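Local atomic coordinates of malonyl CoA-acyl carrier protein transacylase (Staphylococcus aureus, PDB entry 3IM9), a protein that transfers the malonyl group from malonyl-CoA to holo-acyl carrier protein, supplying malonyl-ACP for fatty acid biosynthesis. Residues A13-G18 with F92-S97; Q19-V24 with I281-V286; L74-S79 with D114-V119; A139-D144 with P170-V175. All coordinates share one frame; numbering follows the deposited sequence.

Contact 1. Residues A13-G18 with F92-S97; sequences AIIFPG and FTMGHS. With SO4 (sulfate ion), chain D.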
loop_
_atom_site.group_PDB
_atom_site.type_symbol
_atom_site.label_atom_id
_atom_site.label_comp_id
_atom_site.label_asym_id
_atom_site.label_seq_id
_atom_site.Cartn_x
_atom_site.Cartn_y
_atom_site.Cartn_z
ATOM N N ALA A 13 -9.743 12.003 -4.031
ATOM C CA ALA A 13 -8.772 10.938 -4.376
ATOM C C ALA A 13 -9.265 9.622 -3.753
ATOM O O ALA A 13 -9.758 9.644 -2.627
ATOM C CB ALA A 13 -7.314 11.282 -3.809
ATOM N N ILE A 14 -9.194 8.557 -4.544
ATOM C CA ILE A 14 -9.470 7.236 -3.996
ATOM C C ILE A 14 -8.146 6.589 -3.620
ATOM O O ILE A 14 -7.163 6.707 -4.363
ATOM C CB ILE A 14 -10.257 6.374 -5.013
ATOM C CG1 ILE A 14 -9.546 6.204 -6.341
ATOM C CG2 ILE A 14 -11.753 6.886 -5.152
ATOM C CD1 ILE A 14 -10.309 5.300 -7.368
ATOM N N ILE A 15 -8.115 5.947 -2.455
ATOM C CA ILE A 15 -6.818 5.496 -1.938
ATOM C C ILE A 15 -6.973 4.062 -1.446
ATOM O O ILE A 15 -8.093 3.629 -1.017
ATOM C CB ILE A 15 -6.257 6.389 -0.797
ATOM C CG1 ILE A 15 -7.148 6.356 0.452
ATOM C CG2 ILE A 15 -6.141 7.850 -1.308
ATOM C CD1 ILE A 15 -6.730 7.296 1.588
ATOM N N PHE A 16 -5.868 3.321 -1.497
ATOM C CA PHE A 16 -5.981 1.851 -1.279
ATOM C C PHE A 16 -4.933 1.408 -0.249
ATOM O O PHE A 16 -3.733 1.654 -0.405
ATOM C CB PHE A 16 -5.745 1.165 -2.614
ATOM C CG PHE A 16 -6.778 1.529 -3.649
ATOM C CD1 PHE A 16 -6.434 2.412 -4.674
ATOM C CD2 PHE A 16 -8.055 0.993 -3.593
ATOM C CE1 PHE A 16 -7.428 2.820 -5.613
ATOM C CE2 PHE A 16 -9.026 1.306 -4.564
ATOM C CZ PHE A 16 -8.689 2.211 -5.606
ATOM N N PRO A 17 -5.330 0.635 0.775
ATOM C CA PRO A 17 -4.388 0.137 1.789
ATOM C C PRO A 17 -3.588 -1.051 1.271
ATOM O O PRO A 17 -3.912 -1.695 0.266
ATOM C CB PRO A 17 -5.315 -0.290 2.911
ATOM C CG PRO A 17 -6.559 -0.792 2.187
ATOM C CD PRO A 17 -6.751 0.259 1.023
ATOM N N GLY A 18 -2.530 -1.309 2.014
ATOM C CA GLY A 18 -1.599 -2.429 1.760
ATOM C C GLY A 18 -1.500 -3.387 2.939
ATOM O O GLY A 18 -2.397 -3.425 3.840
ATOM N N PHE A 92 -7.668 11.826 -8.557
ATOM C CA PHE A 92 -6.315 11.268 -8.385
ATOM C C PHE A 92 -6.499 9.984 -7.560
ATOM O O PHE A 92 -7.567 9.679 -7.003
ATOM C CB PHE A 92 -5.463 12.174 -7.456
ATOM C CG PHE A 92 -5.234 13.607 -8.011
ATOM C CD1 PHE A 92 -6.101 14.592 -7.566
ATOM C CD2 PHE A 92 -4.226 13.871 -8.924
ATOM C CE1 PHE A 92 -5.976 15.930 -8.061
ATOM C CE2 PHE A 92 -4.065 15.201 -9.397
ATOM C CZ PHE A 92 -4.964 16.187 -8.935
ATOM N N THR A 93 -5.380 9.257 -7.463
ATOM C CA THR A 93 -5.387 8.055 -6.598
ATOM C C THR A 93 -3.983 7.860 -6.071
ATOM O O THR A 93 -2.973 8.327 -6.634
ATOM C CB THR A 93 -5.846 6.835 -7.431
ATOM O OG1 THR A 93 -5.915 5.683 -6.569
ATOM C CG2 THR A 93 -4.949 6.504 -8.568
ATOM N N MET A 94 -3.927 7.106 -4.962
ATOM C CA MET A 94 -2.638 6.599 -4.412
ATOM C C MET A 94 -2.941 5.403 -3.559
ATOM O O MET A 94 -4.079 5.171 -3.177
ATOM C CB MET A 94 -1.873 7.661 -3.555
ATOM C CG MET A 94 -2.593 8.066 -2.300
ATOM S SD MET A 94 -1.604 9.032 -1.185
ATOM C CE MET A 94 -2.918 9.512 -0.094
ATOM N N GLY A 95 -1.927 4.591 -3.335
ATOM C CA GLY A 95 -2.137 3.394 -2.431
ATOM C C GLY A 95 -0.830 3.077 -1.740
ATOM O O GLY A 95 0.269 3.387 -2.254
ATOM N N HIS A 96 -0.939 2.404 -0.592
ATOM C CA HIS A 96 0.271 2.199 0.246
ATOM C C HIS A 96 0.962 0.899 -0.104
ATOM O O HIS A 96 0.405 -0.177 0.177
ATOM C CB HIS A 96 -0.145 2.231 1.710
ATOM C CG HIS A 96 1.005 2.430 2.653
ATOM N ND1 HIS A 96 1.861 1.376 2.979
ATOM C CD2 HIS A 96 1.328 3.469 3.454
ATOM C CE1 HIS A 96 2.773 1.822 3.844
ATOM N NE2 HIS A 96 2.447 3.075 4.185
ATOM N N SER A 97 2.114 1.010 -0.789
ATOM C CA SER A 97 2.958 -0.142 -1.130
ATOM C C SER A 97 2.175 -1.075 -2.072
ATOM O O SER A 97 2.006 -0.746 -3.255
ATOM C CB SER A 97 3.531 -0.830 0.084
ATOM O OG SER A 97 4.419 -1.861 -0.334
HETATM S S SO4 D . -1.043 0.007 5.116
HETATM O O1 SO4 D . -1.889 0.448 3.998
HETATM O O2 SO4 D . -1.820 -0.917 6.137
HETATM O O3 SO4 D . 0.024 -0.693 4.417
HETATM O O4 SO4 D . -0.538 1.296 5.920
#
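The Phe16 ring meets Thr93 at its edge: OG1 of Thr93 lies near the ring plane, 3.4 Å from CE1 of Phe16, while Ser102, Ser103 and Ala106 of helix 99-106 also pack on this ring. The His96 ring has sulfate atom O4 over the centre of one face, 3.6 Å above the plane, and its NE2 bonds to Asn168 OD1. The sulfate, probably from the crystallisation liquor, is gripped through O1 by a nearly straight bond from Gly18 N (2.7 Å, 172°). Thr93 carries OG1 opposite its backbone N (chi1 -177°), which brings the hydroxyl above the carbonyl plane of Ile14, where OG1 donates to Ile14 O at 2.7 Å. That carbonyl also takes a weak bond from Met94 N. On the face bearing Ala13 and Ile15, the Met94 chain runs alongside Ile15, with CG of Met94 3.7 Å from CG2 of Ile15, under Phe263, Thr267 and Leu270 of helix 263-272. Parallel strand bonding closes with His96 N to Phe16 O, 2.9 Å, aimed nearly along the C=O axis. Ser97, bonded through OG to His207 NE2, follows with a positive phi (64°), the strained backbone expected of the serine at such a turn. The strand, sharp turn and Gly95-Ser97-Gly99 spacing fit the GxSxG nucleophile elbow of acyltransferases, with Ser97 and His207 as the active-site pair inferred by similarity.

Contact 2. Residues Q19-V24 with I281-V286; sequences QGAQKV and IGPGKV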
loop_
_atom_site.group_PDB
_atom_site.type_symbol
_atom_site.label_atom_id
_atom_site.label_comp_id
_atom_site.label_asym_id
_atom_site.label_seq_id
_atom_site.Cartn_x
_atom_site.Cartn_y
_atom_site.Cartn_z
ATOM N N GLN A 19 -0.382 -4.104 2.916
ATOM C CA GLN A 19 -0.093 -5.127 4.002
ATOM C C GLN A 19 -0.347 -4.535 5.354
ATOM O O GLN A 19 0.130 -3.394 5.682
ATOM C CB GLN A 19 1.366 -5.539 3.818
ATOM C CG GLN A 19 1.744 -6.729 4.710
ATOM C CD GLN A 19 1.299 -8.022 4.113
ATOM O OE1 GLN A 19 1.387 -8.246 2.905
ATOM N NE2 GLN A 19 0.822 -8.954 5.011
ATOM N N GLY A 20 -1.049 -5.302 6.169
ATOM C CA GLY A 20 -1.437 -4.810 7.516
ATOM C C GLY A 20 -2.900 -4.480 7.649
ATOM O O GLY A 20 -3.436 -4.568 8.777
ATOM N N ALA A 21 -3.582 -4.238 6.519
ATOM C CA ALA A 21 -5.001 -3.995 6.579
ATOM C C ALA A 21 -5.909 -5.242 6.378
ATOM O O ALA A 21 -7.111 -5.187 6.595
ATOM C CB ALA A 21 -5.373 -2.920 5.533
ATOM N N GLN A 22 -5.305 -6.384 6.039
ATOM C CA GLN A 22 -6.095 -7.596 5.758
ATOM C C GLN A 22 -6.826 -8.066 7.037
ATOM O O GLN A 22 -6.341 -7.802 8.176
ATOM C CB GLN A 22 -5.179 -8.711 5.213
ATOM C CG GLN A 22 -4.153 -9.330 6.217
ATOM C CD GLN A 22 -2.931 -8.510 6.433
ATOM O OE1 GLN A 22 -2.690 -7.443 5.868
ATOM N NE2 GLN A 22 -2.118 -9.041 7.354
ATOM N N LYS A 23 -7.839 -8.892 6.839
ATOM C CA LYS A 23 -8.528 -9.549 7.947
ATOM C C LYS A 23 -9.223 -10.751 7.423
ATOM O O LYS A 23 -9.776 -10.663 6.303
ATOM C CB LYS A 23 -9.532 -8.621 8.649
ATOM C CG LYS A 23 -10.602 -8.024 7.765
ATOM C CD LYS A 23 -11.516 -7.154 8.744
ATOM C CE LYS A 23 -12.919 -6.931 8.178
ATOM N NZ LYS A 23 -13.644 -8.245 7.854
ATOM N N VAL A 24 -9.195 -11.857 8.202
ATOM C CA VAL A 24 -9.955 -13.013 7.814
ATOM C C VAL A 24 -11.431 -12.638 7.752
ATOM O O VAL A 24 -12.008 -11.969 8.634
ATOM C CB VAL A 24 -9.744 -14.212 8.732
ATOM C CG1 VAL A 24 -10.573 -15.399 8.171
ATOM C CG2 VAL A 24 -8.247 -14.499 8.826
ATOM N N ILE A 281 -10.647 2.539 0.071
ATOM C CA ILE A 281 -11.461 1.432 -0.466
ATOM C C ILE A 281 -10.649 0.132 -0.221
ATOM O O ILE A 281 -9.569 -0.093 -0.818
ATOM C CB ILE A 281 -11.709 1.618 -2.000
ATOM C CG1 ILE A 281 -12.465 2.953 -2.150
ATOM C CG2 ILE A 281 -12.475 0.390 -2.579
ATOM C CD1 ILE A 281 -12.611 3.319 -3.699
ATOM N N GLY A 282 -11.197 -0.727 0.681
ATOM C CA GLY A 282 -10.424 -1.919 1.074
ATOM C C GLY A 282 -10.871 -2.241 2.493
ATOM O O GLY A 282 -11.685 -1.583 3.091
ATOM N N PRO A 283 -10.261 -3.247 3.077
ATOM C CA PRO A 283 -10.528 -3.614 4.407
ATOM C C PRO A 283 -9.837 -2.638 5.363
ATOM O O PRO A 283 -8.763 -2.077 5.046
ATOM C CB PRO A 283 -9.810 -4.979 4.563
ATOM C CG PRO A 283 -8.652 -5.005 3.614
ATOM C CD PRO A 283 -9.195 -4.064 2.446
ATOM N N GLY A 284 -10.498 -2.389 6.520
ATOM C CA GLY A 284 -9.925 -1.462 7.476
ATOM C C GLY A 284 -10.059 0.014 7.103
ATOM O O GLY A 284 -10.587 0.348 6.033
ATOM N N LYS A 285 -9.558 0.887 7.963
ATOM C CA LYS A 285 -9.520 2.305 7.658
ATOM C C LYS A 285 -8.163 2.848 8.063
ATOM O O LYS A 285 -8.065 3.952 8.600
ATOM C CB LYS A 285 -10.631 3.046 8.403
ATOM C CG LYS A 285 -10.990 2.437 9.748
ATOM C CD LYS A 285 -12.381 2.859 10.192
ATOM C CE LYS A 285 -12.317 3.828 11.360
ATOM N NZ LYS A 285 -13.665 4.343 11.729
ATOM N N VAL A 286 -7.111 2.069 7.819
ATOM C CA VAL A 286 -5.802 2.476 8.288
ATOM C C VAL A 286 -5.314 3.742 7.599
ATOM O O VAL A 286 -4.761 4.630 8.259
ATOM C CB VAL A 286 -4.769 1.344 7.993
ATOM C CG1 VAL A 286 -3.320 1.765 8.423
ATOM C CG2 VAL A 286 -5.175 0.035 8.655
#
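Ala21 and Gly284 bring two irregular turns together, their CA atoms 5.6 Å apart, with glycines on both sides bending the backbone at positive phi (108° at Gly20, 76° at Gly284). These are the loops that leave the C-terminal ends of neighbouring parallel strands 11-16 and 275-281 in the central sheet of the acyl transferase domain, and the second of them passes into helix 286-294 with Lys285 at the N-cap. Pro283 is the buried partner. Its ring presents the CB-CG edge to the backbone of Ala21, and Ala21 O sits 3.4 Å from CG of Pro283 and equally near its CB. In return, the methyl CB of Ala21 points at the other loop and rests 3.5 Å from Pro283 O. The two residues thus interlock, each laying apolar carbon against the other's carbonyl oxygen. CB of Ala21 also reaches CG2 of Val286, at 4.3 Å, in the first turn of the helix and close to a bound sulfate. On the exposed side, the aliphatic part of Lys23 passes Pro283, with CG of Lys23 4.5 Å from CB of the ring. Beyond the two loops, Leu74 and His77 of helix 67-84 pack on Pro283, so the proline is wedged between that helix and the turn at Ala21. The turn is tied internally: Gln22 starts its side chain between its own backbone N and carbonyl carbon (chi1 69°), folds back, and offers an in-plane lone pair of OE1 to Gly20 N at 2.7 Å.

Contact 3. Residues L74-S79 with D114-V119; sequences LLTHSS and DAVKIV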
loop_
_atom_site.group_PDB
_atom_site.type_symbol
_atom_site.label_atom_id
_atom_site.label_comp_id
_atom_site.label_asym_id
_atom_site.label_seq_id
_atom_site.Cartn_x
_atom_site.Cartn_y
_atom_site.Cartn_z
ATOM N N LEU A 74 -5.499 -8.417 -0.977
ATOM C CA LEU A 74 -5.836 -7.018 -0.814
ATOM C C LEU A 74 -6.199 -6.420 -2.167
ATOM O O LEU A 74 -7.164 -5.644 -2.213
ATOM C CB LEU A 74 -4.622 -6.272 -0.220
ATOM C CG LEU A 74 -4.389 -6.502 1.280
ATOM C CD1 LEU A 74 -2.924 -6.152 1.657
ATOM C CD2 LEU A 74 -5.362 -5.687 2.125
ATOM N N LEU A 75 -5.385 -6.683 -3.201
ATOM C CA LEU A 75 -5.770 -6.181 -4.531
ATOM C C LEU A 75 -7.166 -6.641 -4.924
ATOM O O LEU A 75 -7.943 -5.828 -5.480
ATOM C CB LEU A 75 -4.711 -6.647 -5.561
ATOM C CG LEU A 75 -4.974 -6.046 -6.949
ATOM C CD1 LEU A 75 -4.301 -4.696 -7.049
ATOM C CD2 LEU A 75 -4.332 -6.973 -7.972
ATOM N N THR A 76 -7.447 -7.934 -4.658
ATOM C CA THR A 76 -8.726 -8.487 -5.061
ATOM C C THR A 76 -9.856 -7.816 -4.284
ATOM O O THR A 76 -10.897 -7.403 -4.885
ATOM C CB THR A 76 -8.739 -9.953 -4.765
ATOM O OG1 THR A 76 -7.753 -10.534 -5.661
ATOM C CG2 THR A 76 -10.109 -10.587 -5.107
ATOM N N HIS A 77 -9.715 -7.609 -2.967
ATOM C CA HIS A 77 -10.787 -7.006 -2.172
ATOM C C HIS A 77 -11.013 -5.559 -2.606
ATOM O O HIS A 77 -12.154 -5.157 -2.894
ATOM C CB HIS A 77 -10.357 -7.043 -0.709
ATOM C CG HIS A 77 -11.448 -6.655 0.269
ATOM N ND1 HIS A 77 -12.772 -6.370 -0.043
ATOM C CD2 HIS A 77 -11.310 -6.555 1.602
ATOM C CE1 HIS A 77 -13.415 -6.133 1.108
ATOM N NE2 HIS A 77 -12.526 -6.212 2.106
ATOM N N SER A 78 -9.963 -4.758 -2.736
ATOM C CA SER A 78 -10.112 -3.377 -3.132
ATOM C C SER A 78 -10.695 -3.264 -4.548
ATOM O O SER A 78 -11.548 -2.398 -4.798
ATOM C CB SER A 78 -8.762 -2.634 -3.077
ATOM O OG SER A 78 -8.403 -2.384 -1.706
ATOM N N SER A 79 -10.237 -4.150 -5.448
ATOM C CA SER A 79 -10.733 -4.046 -6.853
ATOM C C SER A 79 -12.187 -4.499 -6.908
ATOM O O SER A 79 -12.944 -4.027 -7.794
ATOM C CB SER A 79 -9.879 -4.933 -7.741
ATOM O OG SER A 79 -8.522 -4.377 -7.829
ATOM N N ASP A 114 -4.058 -8.813 -14.992
ATOM C CA ASP A 114 -2.583 -8.618 -15.106
ATOM C C ASP A 114 -2.058 -8.235 -13.676
ATOM O O ASP A 114 -1.016 -8.783 -13.241
ATOM C CB ASP A 114 -2.205 -7.460 -16.061
ATOM C CG ASP A 114 -2.498 -7.792 -17.534
ATOM O OD1 ASP A 114 -2.921 -8.896 -17.834
ATOM O OD2 ASP A 114 -2.179 -6.880 -18.341
ATOM N N ALA A 115 -2.701 -7.268 -13.025
ATOM C CA ALA A 115 -2.222 -6.790 -11.672
ATOM C C ALA A 115 -2.255 -7.870 -10.631
ATOM O O ALA A 115 -1.342 -7.955 -9.791
ATOM C CB ALA A 115 -3.084 -5.661 -11.238
ATOM N N VAL A 116 -3.224 -8.797 -10.685
ATOM C CA VAL A 116 -3.290 -9.832 -9.609
ATOM C C VAL A 116 -2.112 -10.824 -9.769
ATOM O O VAL A 116 -1.506 -11.292 -8.816
ATOM C CB VAL A 116 -4.698 -10.529 -9.499
ATOM C CG1 VAL A 116 -4.873 -11.630 -10.579
ATOM C CG2 VAL A 116 -4.832 -11.117 -8.096
ATOM N N LYS A 117 -1.733 -11.060 -11.053
ATOM C CA LYS A 117 -0.569 -11.932 -11.306
ATOM C C LYS A 117 0.696 -11.189 -10.915
ATOM O O LYS A 117 1.598 -11.823 -10.265
ATOM C CB LYS A 117 -0.497 -12.313 -12.820
ATOM C CG LYS A 117 -1.739 -13.121 -13.314
ATOM C CD LYS A 117 -1.839 -13.156 -14.812
ATOM C CE LYS A 117 -2.973 -14.068 -15.206
ATOM N NZ LYS A 117 -3.204 -13.940 -16.752
ATOM N N ILE A 118 0.749 -9.894 -11.241
ATOM C CA ILE A 118 1.947 -9.131 -10.915
ATOM C C ILE A 118 2.170 -9.073 -9.362
ATOM O O ILE A 118 3.309 -9.266 -8.880
ATOM C CB ILE A 118 1.837 -7.694 -11.470
ATOM C CG1 ILE A 118 2.118 -7.889 -12.987
ATOM C CG2 ILE A 118 2.903 -6.767 -10.842
ATOM C CD1 ILE A 118 1.709 -6.645 -13.755
ATOM N N VAL A 119 1.085 -8.835 -8.602
ATOM C CA VAL A 119 1.323 -8.687 -7.163
ATOM C C VAL A 119 1.502 -10.043 -6.506
ATOM O O VAL A 119 2.213 -10.145 -5.445
ATOM C CB VAL A 119 0.199 -7.890 -6.446
ATOM C CG1 VAL A 119 0.116 -6.486 -7.022
ATOM C CG2 VAL A 119 -1.173 -8.604 -6.379
#
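Leu75 drives one methyl, CD2, into helix 112-128 at the step between Ala115 and Val116. CD2 of Leu75 lies 3.5 Å from Val116 CA, tighter than ordinary van der Waals contact, and touches the peptide that joins the two residues. Around this point CD2 of Leu75 meets CB of Ala115 at 3.7 Å and CG2 of Val119 at 3.9 Å. With Phe112, which also packs on Leu75, these residues have the i, i+3, i+4, i+7 spacing of a hole that receives a knob. The side chain gets there by leaving opposite its backbone N (chi1 -174°), then turning at CG (chi2 87°) to send CD2 across the gap. Next to it, Thr76 approaches Val116 at a slant, OG1 of Thr76 standing 3.8 Å from CG2 of Val116; the hydroxyl is bonded within its own helix to Pro72 O.

Behind the knob, the carbonyl of Leu75 is held twice by Ser79. Ser79 N donates to Leu75 O in the regular helical bond at 2.8 Å, and Ser79 OG donates to the same oxygen, also at 2.8 Å, from the opposite face of the carbonyl plane. The short segments run roughly antiparallel at 154°, their axes 10.1 Å apart, and the Leu75 side chain spans the gap to the backbone of the other helix. Helix 99-106 closes one flank, with Tyr101 against Val119, Ser102 against Leu75 and Val105 against Ala115, while helix 35-47 packs through Leu41 and Ala44 on Thr76 and through Thr47 on Val116.

Contact 4. Residues A139-D144 with P170-V175; sequences AVLGLD and PGQIVV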
loop_
_atom_site.group_PDB
_atom_site.type_symbol
_atom_site.label_atom_id
_atom_site.label_comp_id
_atom_site.label_asym_id
_atom_site.label_seq_id
_atom_site.Cartn_x
_atom_site.Cartn_y
_atom_site.Cartn_z
ATOM N N ALA A 139 8.040 -0.633 13.585
ATOM C CA ALA A 139 7.386 0.696 13.602
ATOM C C ALA A 139 7.954 1.524 14.760
ATOM O O ALA A 139 7.899 1.108 15.905
ATOM C CB ALA A 139 5.870 0.483 13.779
ATOM N N VAL A 140 8.445 2.702 14.406
ATOM C CA VAL A 140 8.943 3.640 15.470
ATOM C C VAL A 140 7.811 4.667 15.681
ATOM O O VAL A 140 7.418 5.379 14.716
ATOM C CB VAL A 140 10.220 4.311 15.025
ATOM C CG1 VAL A 140 10.670 5.293 16.128
ATOM C CG2 VAL A 140 11.312 3.290 14.654
ATOM N N LEU A 141 7.300 4.724 16.913
ATOM C CA LEU A 141 6.150 5.595 17.157
ATOM C C LEU A 141 6.650 6.736 18.016
ATOM O O LEU A 141 7.382 6.528 18.969
ATOM C CB LEU A 141 5.036 4.868 17.860
ATOM C CG LEU A 141 4.581 3.595 17.098
ATOM C CD1 LEU A 141 3.435 2.914 17.820
ATOM C CD2 LEU A 141 4.182 3.815 15.589
ATOM N N GLY A 142 6.122 7.925 17.756
ATOM C CA GLY A 142 6.310 9.044 18.691
ATOM C C GLY A 142 7.509 9.909 18.427
ATOM O O GLY A 142 7.802 10.828 19.227
ATOM N N LEU A 143 8.229 9.697 17.324
ATOM C CA LEU A 143 9.411 10.498 17.054
ATOM C C LEU A 143 9.321 11.210 15.748
ATOM O O LEU A 143 8.823 10.655 14.793
ATOM C CB LEU A 143 10.696 9.605 17.041
ATOM C CG LEU A 143 11.188 9.132 18.366
ATOM C CD1 LEU A 143 12.431 8.244 18.118
ATOM C CD2 LEU A 143 11.585 10.344 19.276
ATOM N N ASP A 144 9.867 12.418 15.649
ATOM C CA ASP A 144 9.913 13.109 14.356
ATOM C C ASP A 144 10.794 12.357 13.348
ATOM O O ASP A 144 11.715 11.642 13.740
ATOM C CB ASP A 144 10.419 14.542 14.533
ATOM C CG ASP A 144 9.319 15.502 14.941
ATOM O OD1 ASP A 144 8.141 15.088 14.953
ATOM O OD2 ASP A 144 9.633 16.671 15.250
ATOM N N PRO A 170 2.917 11.832 10.996
ATOM C CA PRO A 170 3.712 12.317 12.135
ATOM C C PRO A 170 3.623 11.365 13.278
ATOM O O PRO A 170 2.489 10.963 13.717
ATOM C CB PRO A 170 2.982 13.632 12.494
ATOM C CG PRO A 170 2.492 14.121 11.182
ATOM C CD PRO A 170 1.900 12.818 10.537
ATOM N N GLY A 171 4.805 10.909 13.762
ATOM C CA GLY A 171 4.856 9.950 14.884
ATOM C C GLY A 171 4.740 8.493 14.496
ATOM O O GLY A 171 4.607 7.673 15.339
ATOM N N GLN A 172 4.684 8.195 13.167
ATOM C CA GLN A 172 4.673 6.764 12.819
ATOM C C GLN A 172 5.576 6.588 11.590
ATOM O O GLN A 172 5.214 6.920 10.459
ATOM C CB GLN A 172 3.270 6.287 12.507
ATOM C CG GLN A 172 3.288 4.743 12.144
ATOM C CD GLN A 172 1.920 4.252 11.753
ATOM O OE1 GLN A 172 0.909 4.439 12.531
ATOM N NE2 GLN A 172 1.843 3.588 10.668
ATOM N N ILE A 173 6.796 6.041 11.815
ATOM C CA ILE A 173 7.802 5.806 10.767
ATOM C C ILE A 173 8.214 4.363 10.911
ATOM O O ILE A 173 8.724 3.988 11.952
ATOM C CB ILE A 173 9.060 6.737 10.914
ATOM C CG1 ILE A 173 8.653 8.264 10.930
ATOM C CG2 ILE A 173 10.053 6.429 9.777
ATOM C CD1 ILE A 173 7.845 8.741 9.794
ATOM N N VAL A 174 7.985 3.561 9.853
ATOM C CA VAL A 174 8.483 2.191 9.903
ATOM C C VAL A 174 9.849 2.198 9.313
ATOM O O VAL A 174 10.060 2.792 8.280
ATOM C CB VAL A 174 7.531 1.275 9.055
ATOM C CG1 VAL A 174 8.002 -0.202 9.178
ATOM C CG2 VAL A 174 6.079 1.337 9.540
ATOM N N VAL A 175 10.772 1.510 10.020
ATOM C CA VAL A 175 12.138 1.399 9.552
ATOM C C VAL A 175 12.392 -0.074 9.110
ATOM O O VAL A 175 11.624 -0.990 9.469
ATOM C CB VAL A 175 13.167 1.771 10.599
ATOM C CG1 VAL A 175 12.917 3.299 10.997
ATOM C CG2 VAL A 175 13.058 0.899 11.858
HETATM O O HOH W 1 7.253 11.249 12.510
#
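Antiparallel strands 135-141 and 172-176 pair here as inner neighbours in the sheet of the smaller, ferredoxin-like subdomain of the FabD fold, with Val140 opposite Ile173. That hydrogen-bonded pair exchanges two bonds: Val140 N to Ile173 O at 2.8 Å, and Ile173 N to Val140 O at 3.0 Å, the latter almost straight (175°) and in the carbonyl plane. Non-hydrogen-bonded pairs flank it, Ala139 with Val174 and Leu141 with Gln172. Leu141 lies beside the extended Gln172 chain, pointing the same way, and its CD2 touches Gln172 CG at 3.7 Å. On the face of Val140, CG2 of Val140 meets CG1 of Val175 at 4.0 Å beneath Leu185 of helix 179-188. At the end of the ladder both chains turn at glycines with positive phi, Gly142 and Gly171. Gly142 N still bonds Gly171 O at 2.9 Å, but approaches well off the C=O direction (119°). A water then continues the pairing, donating to Leu143 O at 2.8 Å and accepting from Gly171 N. Main-chain polarity is thus met by regular bonds inside the sheet and by a bound water where the pairing ends, while the Val140 and Val175 side chains pack on apolar residues such as Leu185.

How the contacts relate
Contacts 1, 2 and 3 form a connected group. Contact 1 pairs two strands of the parallel sheet, contact 2 joins loops leaving strands 11-16 and 275-281 of that sheet, and helix 67-84 of contact 3 packs beside both; their centres lie 12 to 14 Å apart. Ile15 O probably accepts from Ile281 N, and Ser78 OG probably bonds Ile281 O. Contact 4 stands apart in the other sheet, centred about 20 Å from contacts 1 and 2 and about 28 Å from contact 3. Along the chain, contacts 3 and 4 are nested within the loop that contact 2 closes. Contact 1 holds Ser97, and the Val174 side chain of contact 4 is about 8 Å from that of His207, consistent with an active site between the two subdomains.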